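PDB 3GYC: putative glycoside hydrolase from Parabacteroides distasonis ATCC 8503, which is of unproven function but, as a cellulase-like member of the TIM-barrel clan, probably hydrolyses glycosidic bonds in carbohydrates. Local coordinates for residues Ile63-Asn66 with Lys70-Leu73; Ile56-His61 with Pro94-Phe99. All blocks are in the same frame, centred on the assembly; numbering follows the deposited sequence.

Contact 1 of 2, residues Ile63-Asn66 with Lys70-Leu73; sequences IAEN and KWLL
Trp71 meets Glu65 and Asn66 with the rim of its indole, the ring reaching out from its strand so that the NE1, CZ2 and CH2 edge runs along the end of the other segment. The first torsion sets CG beside the backbone N and anti to the carbonyl carbon (chi1 -60°), which brings this edge up to residues 65 and 66. At the pyrrole corner NE1 donates to the backbone carbonyl O of Asn66. The bond is weak: NE1 and O are 3.3 Å apart, and the N-H points well off the oxygen, at 138°. Past CE2, on the benzo part of the edge, Trp71 CZ2 lies 4.0 Å from Asn66 CB, and the backbone N of Asn66 sits in the plane of the ring. Further on, Glu65 CB touches Trp71 CH2 at 3.7 Å, again near the ring plane; Glu65 OE2 forms a salt bridge with Lys126 NZ. Both segments lie in the region between barrel strand 53-57 and helix 95-105 of this TIM-barrel protein, which carries helix 60-65 and a small antiparallel sheet of strands 71-73 and 88-90. Within the loop, Asn66 OD1 accepts a weak bond from Met68 N, and Lys69 makes a cation-pi contact with the indole. With an alanine at position 71 the Asn66 carbonyl is likely to lose this donor, and a gap would probably open between residues 65-66 and the strand, where Leu62 also packs on the indole.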
ATOM      1  N   ILE A  63      13.840 -11.661  -6.853  1.00 12.85           N
ATOM      2  CA  ILE A  63      13.492 -13.050  -7.110  1.00 13.23           C
ATOM      3  C   ILE A  63      13.811 -13.430  -8.563  1.00 15.26           C
ATOM      4  O   ILE A  63      14.277 -14.542  -8.798  1.00 15.57           O
ATOM      5  CB  ILE A  63      12.009 -13.367  -6.802  1.00 14.51           C
ATOM      6  CG1 ILE A  63      11.784 -13.359  -5.285  1.00 13.47           C
ATOM      7  CG2 ILE A  63      11.620 -14.720  -7.446  1.00 14.28           C
ATOM      8  CD1 ILE A  63      10.363 -13.621  -4.826  1.00 12.58           C
ATOM      9  N   ALA A  64      13.631 -12.502  -9.511  1.00 15.12           N
ATOM     10  CA  ALA A  64      13.868 -12.787 -10.916  1.00 16.15           C
ATOM     11  C   ALA A  64      15.353 -12.867 -11.231  1.00 18.11           C
ATOM     12  O   ALA A  64      15.750 -13.553 -12.184  1.00 17.91           O
ATOM     13  CB  ALA A  64      13.154 -11.767 -11.827  1.00 14.65           C
ATOM     14  N   GLU A  65      16.182 -12.188 -10.449  1.00 18.99           N
ATOM     15  CA  GLU A  65      17.630 -12.235 -10.664  1.00 19.81           C
ATOM     16  C   GLU A  65      18.223 -13.466 -10.014  1.00 18.73           C
ATOM     17  O   GLU A  65      18.893 -14.230 -10.669  1.00 17.77           O
ATOM     18  CB  GLU A  65      18.324 -11.003 -10.091  1.00 21.57           C
ATOM     19  CG  GLU A  65      18.088  -9.738 -10.869  1.00 23.80           C
ATOM     20  CD  GLU A  65      19.161  -9.427 -11.899  1.00 26.55           C
ATOM     21  OE1 GLU A  65      20.247 -10.052 -11.883  1.00 28.67           O
ATOM     22  OE2 GLU A  65      18.925  -8.509 -12.719  1.00 28.24           O
ATOM     23  N   ASN A  66      18.025 -13.620  -8.708  1.00 17.77           N
ATOM     24  CA  ASN A  66      18.529 -14.781  -7.969  1.00 17.05           C
ATOM     25  C   ASN A  66      17.690 -15.002  -6.705  1.00 17.60           C
ATOM     26  O   ASN A  66      17.950 -14.387  -5.673  1.00 15.79           O
ATOM     27  CB  ASN A  66      20.012 -14.609  -7.637  1.00 17.64           C
ATOM     28  CG  ASN A  66      20.630 -15.874  -7.093  1.00 17.51           C
ATOM     29  OD1 ASN A  66      19.922 -16.793  -6.635  1.00 18.84           O
ATOM     30  ND2 ASN A  66      21.942 -15.938  -7.128  1.00 15.83           N
ATOM     31  N   LYS A  70      21.469 -14.041  -0.849  1.00 14.29           N
ATOM     32  CA  LYS A  70      21.311 -13.144   0.306  1.00 14.19           C
ATOM     33  C   LYS A  70      21.719 -11.768  -0.239  1.00 12.71           C
ATOM     34  O   LYS A  70      22.902 -11.542  -0.557  1.00 13.89           O
ATOM     35  CB  LYS A  70      22.188 -13.558   1.498  1.00 16.39           C
ATOM     36  CG  LYS A  70      21.777 -14.875   2.243  1.00 17.36           C
ATOM     37  CD  LYS A  70      22.743 -15.119   3.467  1.00 18.24           C
ATOM     38  N   TRP A  71      20.747 -10.868  -0.376  1.00 10.80           N
ATOM     39  CA  TRP A  71      20.962  -9.520  -0.912  1.00 10.36           C
ATOM     40  C   TRP A  71      21.239  -8.458   0.132  1.00 11.91           C
ATOM     41  O   TRP A  71      20.544  -8.415   1.133  1.00 13.41           O
ATOM     42  CB  TRP A  71      19.724  -9.050  -1.647  1.00 10.20           C
ATOM     43  CG  TRP A  71      19.313  -9.915  -2.809  1.00 10.71           C
ATOM     44  CD1 TRP A  71      18.483 -11.004  -2.774  1.00 10.05           C
ATOM     45  CD2 TRP A  71      19.708  -9.745  -4.178  1.00 11.25           C
ATOM     46  NE1 TRP A  71      18.322 -11.512  -4.050  1.00  9.98           N
ATOM     47  CE2 TRP A  71      19.057 -10.757  -4.928  1.00 11.54           C
ATOM     48  CE3 TRP A  71      20.546  -8.827  -4.850  1.00 11.59           C
ATOM     49  CZ2 TRP A  71      19.220 -10.885  -6.328  1.00 10.83           C
ATOM     50  CZ3 TRP A  71      20.695  -8.945  -6.219  1.00 11.74           C
ATOM     51  CH2 TRP A  71      20.040  -9.972  -6.942  1.00 12.23           C
ATOM     52  N   LEU A  72      22.217  -7.587  -0.150  1.00 11.70           N
ATOM     53  CA  LEU A  72      22.558  -6.457   0.683  1.00 11.58           C
ATOM     54  C   LEU A  72      21.790  -5.223   0.182  1.00 12.37           C
ATOM     55  O   LEU A  72      21.957  -4.805  -0.970  1.00 13.62           O
ATOM     56  CB  LEU A  72      24.064  -6.207   0.636  1.00 12.92           C
ATOM     57  CG  LEU A  72      24.611  -5.138   1.599  1.00 13.95           C
ATOM     58  CD1 LEU A  72      24.408  -5.502   3.062  1.00 13.41           C
ATOM     59  CD2 LEU A  72      26.095  -4.901   1.311  1.00 14.25           C
ATOM     60  N   LEU A  73      20.887  -4.690   1.012  1.00 11.27           N
ATOM     61  CA  LEU A  73      20.044  -3.560   0.627  1.00 10.48           C
ATOM     62  C   LEU A  73      20.520  -2.267   1.258  1.00 11.00           C
ATOM     63  O   LEU A  73      20.975  -2.282   2.405  1.00 11.71           O
ATOM     64  CB  LEU A  73      18.590  -3.808   1.037  1.00  9.92           C
ATOM     65  CG  LEU A  73      17.929  -5.106   0.573  1.00 10.86           C
ATOM     66  CD1 LEU A  73      16.521  -5.174   1.063  1.00  8.57           C
ATOM     67  CD2 LEU A  73      18.011  -5.333  -0.950  1.00  7.30           C
TER

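Contact 2 of 2, residues Ile56-His61 with Pro94-Phe99; sequences IDAYPH and PNLNLF
The C-terminal end of a strand of the parallel barrel sheet, 53-57, packs here against the start of helix 95-105, the helix of the beta-alpha-beta crossover to strand 109-113 in this TIM barrel. Ile56 is the hub. Its side chain leaves the strand toward the helix with CG1 between the backbone N and the carbonyl carbon (chi1 62°), a placement that carries CD1 to both Leu96 and Phe99. Ile56 CD1 lies 3.6 Å from Leu96 CD1, the closest approach in the contact, and the two side chains meet at a slant. The Ile56 and Phe99 side chains pass one another pointing opposite ways: Ile56 CD1 is 4.0 Å from Phe99 CD2, while the second branch, CG2, comes to 4.1 Å from CE2. Both methyls of Ile56 thus meet the CD2-CE2 part of the ring, CD1 obliquely. Leu96 turns its other methyl to Ala58, two residues on from Ile56 and just past the strand, with CD2 4.1 Å from Ala58 O and 4.5 Å from Ala58 CB. All four of these residues are buried, and the packing between their side chains is apolar throughout. Here the chain is turned by an Asx turn, in which Tyr59 N donates to Asp57 OD1 at 2.7 Å; Tyr59 then takes the N-cap position of helix 60-65. Trp26 of helix 25-28 touches Ile56, Leu96 and Phe99, while Trp39 meets the Phe99 ring edge-to-face. Ile140 of helix 130-146 packs on Leu96, and strand 109-113 hydrogen-bonds to Ile56 through the backbone.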
ATOM      1  N   ILE A  56       2.108  -6.661   0.755  1.00 11.69           N
ATOM      2  CA  ILE A  56       3.512  -6.757   1.011  1.00 10.34           C
ATOM      3  C   ILE A  56       4.320  -6.513  -0.260  1.00 10.53           C
ATOM      4  O   ILE A  56       3.829  -6.624  -1.389  1.00  9.45           O
ATOM      5  CB  ILE A  56       3.944  -8.119   1.586  1.00 10.32           C
ATOM      6  CG1 ILE A  56       3.649  -9.290   0.617  1.00 11.19           C
ATOM      7  CG2 ILE A  56       3.340  -8.402   2.914  1.00 12.47           C
ATOM      8  CD1 ILE A  56       4.210 -10.627   1.078  1.00 11.34           C
ATOM      9  N   ASP A  57       5.569  -6.207  -0.027  1.00 10.07           N
ATOM     10  CA  ASP A  57       6.530  -6.125  -1.125  1.00 10.00           C
ATOM     11  C   ASP A  57       6.987  -7.557  -1.444  1.00 10.17           C
ATOM     12  O   ASP A  57       7.438  -8.298  -0.539  1.00 12.26           O
ATOM     13  CB  ASP A  57       7.713  -5.257  -0.728  1.00 12.17           C
ATOM     14  CG  ASP A  57       8.587  -4.893  -1.935  1.00 11.18           C
ATOM     15  OD1 ASP A  57       8.636  -5.666  -2.917  1.00 11.69           O
ATOM     16  OD2 ASP A  57       9.140  -3.781  -1.931  1.00 10.07           O
ATOM     17  N   ALA A  58       6.877  -7.941  -2.723  1.00  8.85           N
ATOM     18  CA  ALA A  58       7.251  -9.287  -3.211  1.00 10.05           C
ATOM     19  C   ALA A  58       8.729  -9.333  -3.692  1.00 11.36           C
ATOM     20  O   ALA A  58       9.221 -10.421  -4.024  1.00 12.15           O
ATOM     21  CB  ALA A  58       6.346  -9.688  -4.367  1.00  9.13           C
ATOM     22  N   TYR A  59       9.392  -8.160  -3.759  1.00 10.84           N
ATOM     23  CA  TYR A  59      10.797  -8.054  -4.248  1.00 11.35           C
ATOM     24  C   TYR A  59      10.970  -8.858  -5.551  1.00 11.66           C
ATOM     25  O   TYR A  59      11.898  -9.690  -5.668  1.00 12.73           O
ATOM     26  CB  TYR A  59      11.764  -8.598  -3.214  1.00 10.70           C
ATOM     27  CG  TYR A  59      11.819  -7.920  -1.858  1.00 11.09           C
ATOM     28  CD1 TYR A  59      10.921  -8.235  -0.856  1.00 10.53           C
ATOM     29  CD2 TYR A  59      12.849  -7.020  -1.549  1.00 11.57           C
ATOM     30  CE1 TYR A  59      11.013  -7.641   0.411  1.00 10.87           C
ATOM     31  CE2 TYR A  59      12.939  -6.412  -0.299  1.00 11.61           C
ATOM     32  CZ  TYR A  59      12.034  -6.738   0.686  1.00 12.34           C
ATOM     33  OH  TYR A  59      12.130  -6.158   1.940  1.00 12.30           O
ATOM     34  N   PRO A  60      10.100  -8.615  -6.545  1.00 11.42           N
ATOM     35  CA  PRO A  60      10.112  -9.402  -7.813  1.00 11.34           C
ATOM     36  C   PRO A  60      11.424  -9.294  -8.567  1.00 11.23           C
ATOM     37  O   PRO A  60      11.898 -10.258  -9.163  1.00 12.11           O
ATOM     38  CB  PRO A  60       9.009  -8.746  -8.644  1.00 12.59           C
ATOM     39  CG  PRO A  60       8.912  -7.341  -8.123  1.00 11.93           C
ATOM     40  CD  PRO A  60       9.414  -7.328  -6.682  1.00 11.64           C
ATOM     41  N   HIS A  61      11.991  -8.102  -8.561  1.00 12.02           N
ATOM     42  CA  HIS A  61      13.286  -7.846  -9.177  1.00 11.45           C
ATOM     43  C   HIS A  61      14.418  -8.725  -8.620  1.00 11.10           C
ATOM     44  O   HIS A  61      15.276  -9.210  -9.384  1.00 12.77           O
ATOM     45  CB  HIS A  61      13.621  -6.339  -9.110  1.00 11.81           C
ATOM     46  CG  HIS A  61      13.757  -5.785  -7.731  1.00 10.32           C
ATOM     47  ND1 HIS A  61      12.734  -5.821  -6.797  1.00 10.39           N
ATOM     48  CD2 HIS A  61      14.767  -5.092  -7.154  1.00 10.02           C
ATOM     49  CE1 HIS A  61      13.144  -5.221  -5.696  1.00  8.90           C
ATOM     50  NE2 HIS A  61      14.365  -4.763  -5.886  1.00 10.17           N
ATOM     51  N   PRO A  94      13.229 -19.070   0.177  1.00 12.26           N
ATOM     52  CA  PRO A  94      11.799 -19.425   0.377  1.00 11.18           C
ATOM     53  C   PRO A  94      11.001 -18.595   1.395  1.00 11.41           C
ATOM     54  O   PRO A  94       9.845 -18.920   1.666  1.00 12.70           O
ATOM     55  CB  PRO A  94      11.878 -20.901   0.826  1.00 12.25           C
ATOM     56  CG  PRO A  94      13.199 -20.971   1.581  1.00 12.91           C
ATOM     57  CD  PRO A  94      14.140 -20.066   0.794  1.00 11.40           C
ATOM     58  N   ASN A  95      11.606 -17.573   1.986  1.00  9.86           N
ATOM     59  CA  ASN A  95      10.913 -16.693   2.967  1.00 10.73           C
ATOM     60  C   ASN A  95       9.554 -16.183   2.505  1.00  9.16           C
ATOM     61  O   ASN A  95       8.595 -16.226   3.294  1.00  9.76           O
ATOM     62  CB  ASN A  95      11.778 -15.522   3.417  1.00  9.75           C
ATOM     63  CG  ASN A  95      12.729 -15.899   4.522  1.00 11.27           C
ATOM     64  OD1 ASN A  95      12.532 -16.918   5.164  1.00 11.20           O
ATOM     65  ND2 ASN A  95      13.797 -15.061   4.756  1.00 10.50           N
ATOM     66  N   LEU A  96       9.426 -15.792   1.238  1.00  8.57           N
ATOM     67  CA  LEU A  96       8.145 -15.301   0.745  1.00 10.83           C
ATOM     68  C   LEU A  96       7.112 -16.411   0.778  1.00  9.65           C
ATOM     69  O   LEU A  96       6.009 -16.236   1.316  1.00 10.58           O
ATOM     70  CB  LEU A  96       8.268 -14.676  -0.648  1.00  9.87           C
ATOM     71  CG  LEU A  96       6.972 -14.242  -1.316  1.00 11.07           C
ATOM     72  CD1 LEU A  96       6.207 -13.155  -0.453  1.00 10.16           C
ATOM     73  CD2 LEU A  96       7.202 -13.779  -2.761  1.00 10.91           C
ATOM     74  N   ASN A  97       7.467 -17.565   0.227  1.00  9.81           N
ATOM     75  CA  ASN A  97       6.515 -18.676   0.226  1.00 10.23           C
ATOM     76  C   ASN A  97       6.183 -19.161   1.645  1.00 10.75           C
ATOM     77  O   ASN A  97       5.035 -19.615   1.900  1.00 11.03           O
ATOM     78  CB  ASN A  97       6.964 -19.782  -0.711  1.00 10.76           C
ATOM     79  CG  ASN A  97       6.757 -19.421  -2.197  1.00  9.46           C
ATOM     80  OD1 ASN A  97       6.419 -18.285  -2.566  1.00 10.50           O
ATOM     81  ND2 ASN A  97       6.938 -20.395  -3.038  1.00  9.93           N
ATOM     82  N   LEU A  98       7.170 -19.079   2.551  1.00  9.92           N
ATOM     83  CA  LEU A  98       6.938 -19.425   3.972  1.00 10.88           C
ATOM     84  C   LEU A  98       5.924 -18.475   4.569  1.00 10.53           C
ATOM     85  O   LEU A  98       4.984 -18.909   5.196  1.00 11.38           O
ATOM     86  CB  LEU A  98       8.230 -19.475   4.816  1.00 10.82           C
ATOM     87  CG  LEU A  98       9.119 -20.713   4.605  1.00 11.98           C
ATOM     88  CD1 LEU A  98      10.576 -20.557   5.203  1.00 13.54           C
ATOM     89  CD2 LEU A  98       8.473 -21.997   5.113  1.00 10.81           C
ATOM     90  N   PHE A  99       6.144 -17.175   4.384  1.00 10.47           N
ATOM     91  CA  PHE A  99       5.232 -16.159   4.854  1.00 10.93           C
ATOM     92  C   PHE A  99       3.820 -16.330   4.265  1.00 11.34           C
ATOM     93  O   PHE A  99       2.812 -16.253   5.017  1.00 10.01           O
ATOM     94  CB  PHE A  99       5.787 -14.765   4.542  1.00 11.07           C
ATOM     95  CG  PHE A  99       4.920 -13.646   5.072  1.00 10.87           C
ATOM     96  CD1 PHE A  99       4.977 -13.319   6.426  1.00 12.33           C
ATOM     97  CD2 PHE A  99       4.005 -13.007   4.263  1.00 11.25           C
ATOM     98  CE1 PHE A  99       4.170 -12.328   6.940  1.00 11.81           C
ATOM     99  CE2 PHE A  99       3.221 -12.010   4.776  1.00 12.00           C
ATOM    100  CZ  PHE A  99       3.293 -11.696   6.136  1.00 10.63           C
TER

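How the contacts relate
Contacts 1 and 2 have centres about 11 Å apart, on the same side of the chain's centre, and share helix 60-65: segment 56-61 runs into it and segment 63-66 continues along it. Along the chain, 56-61 comes first, then 63-66 and 70-73, with 94-99 last, so both halves of contact 1 fall between those of contact 2. They also touch directly. Ile63 CD1 packs 3.5 Å from Ala58 O and 3.8 Å from Leu96 CD2, and Leu73 CD1 reaches Tyr59 CE2. Van der Waals packing therefore runs from the buried barrel layer of contact 2 to the more peripheral contact 1, joining helix 60-65 and strand 71-73 to the barrel.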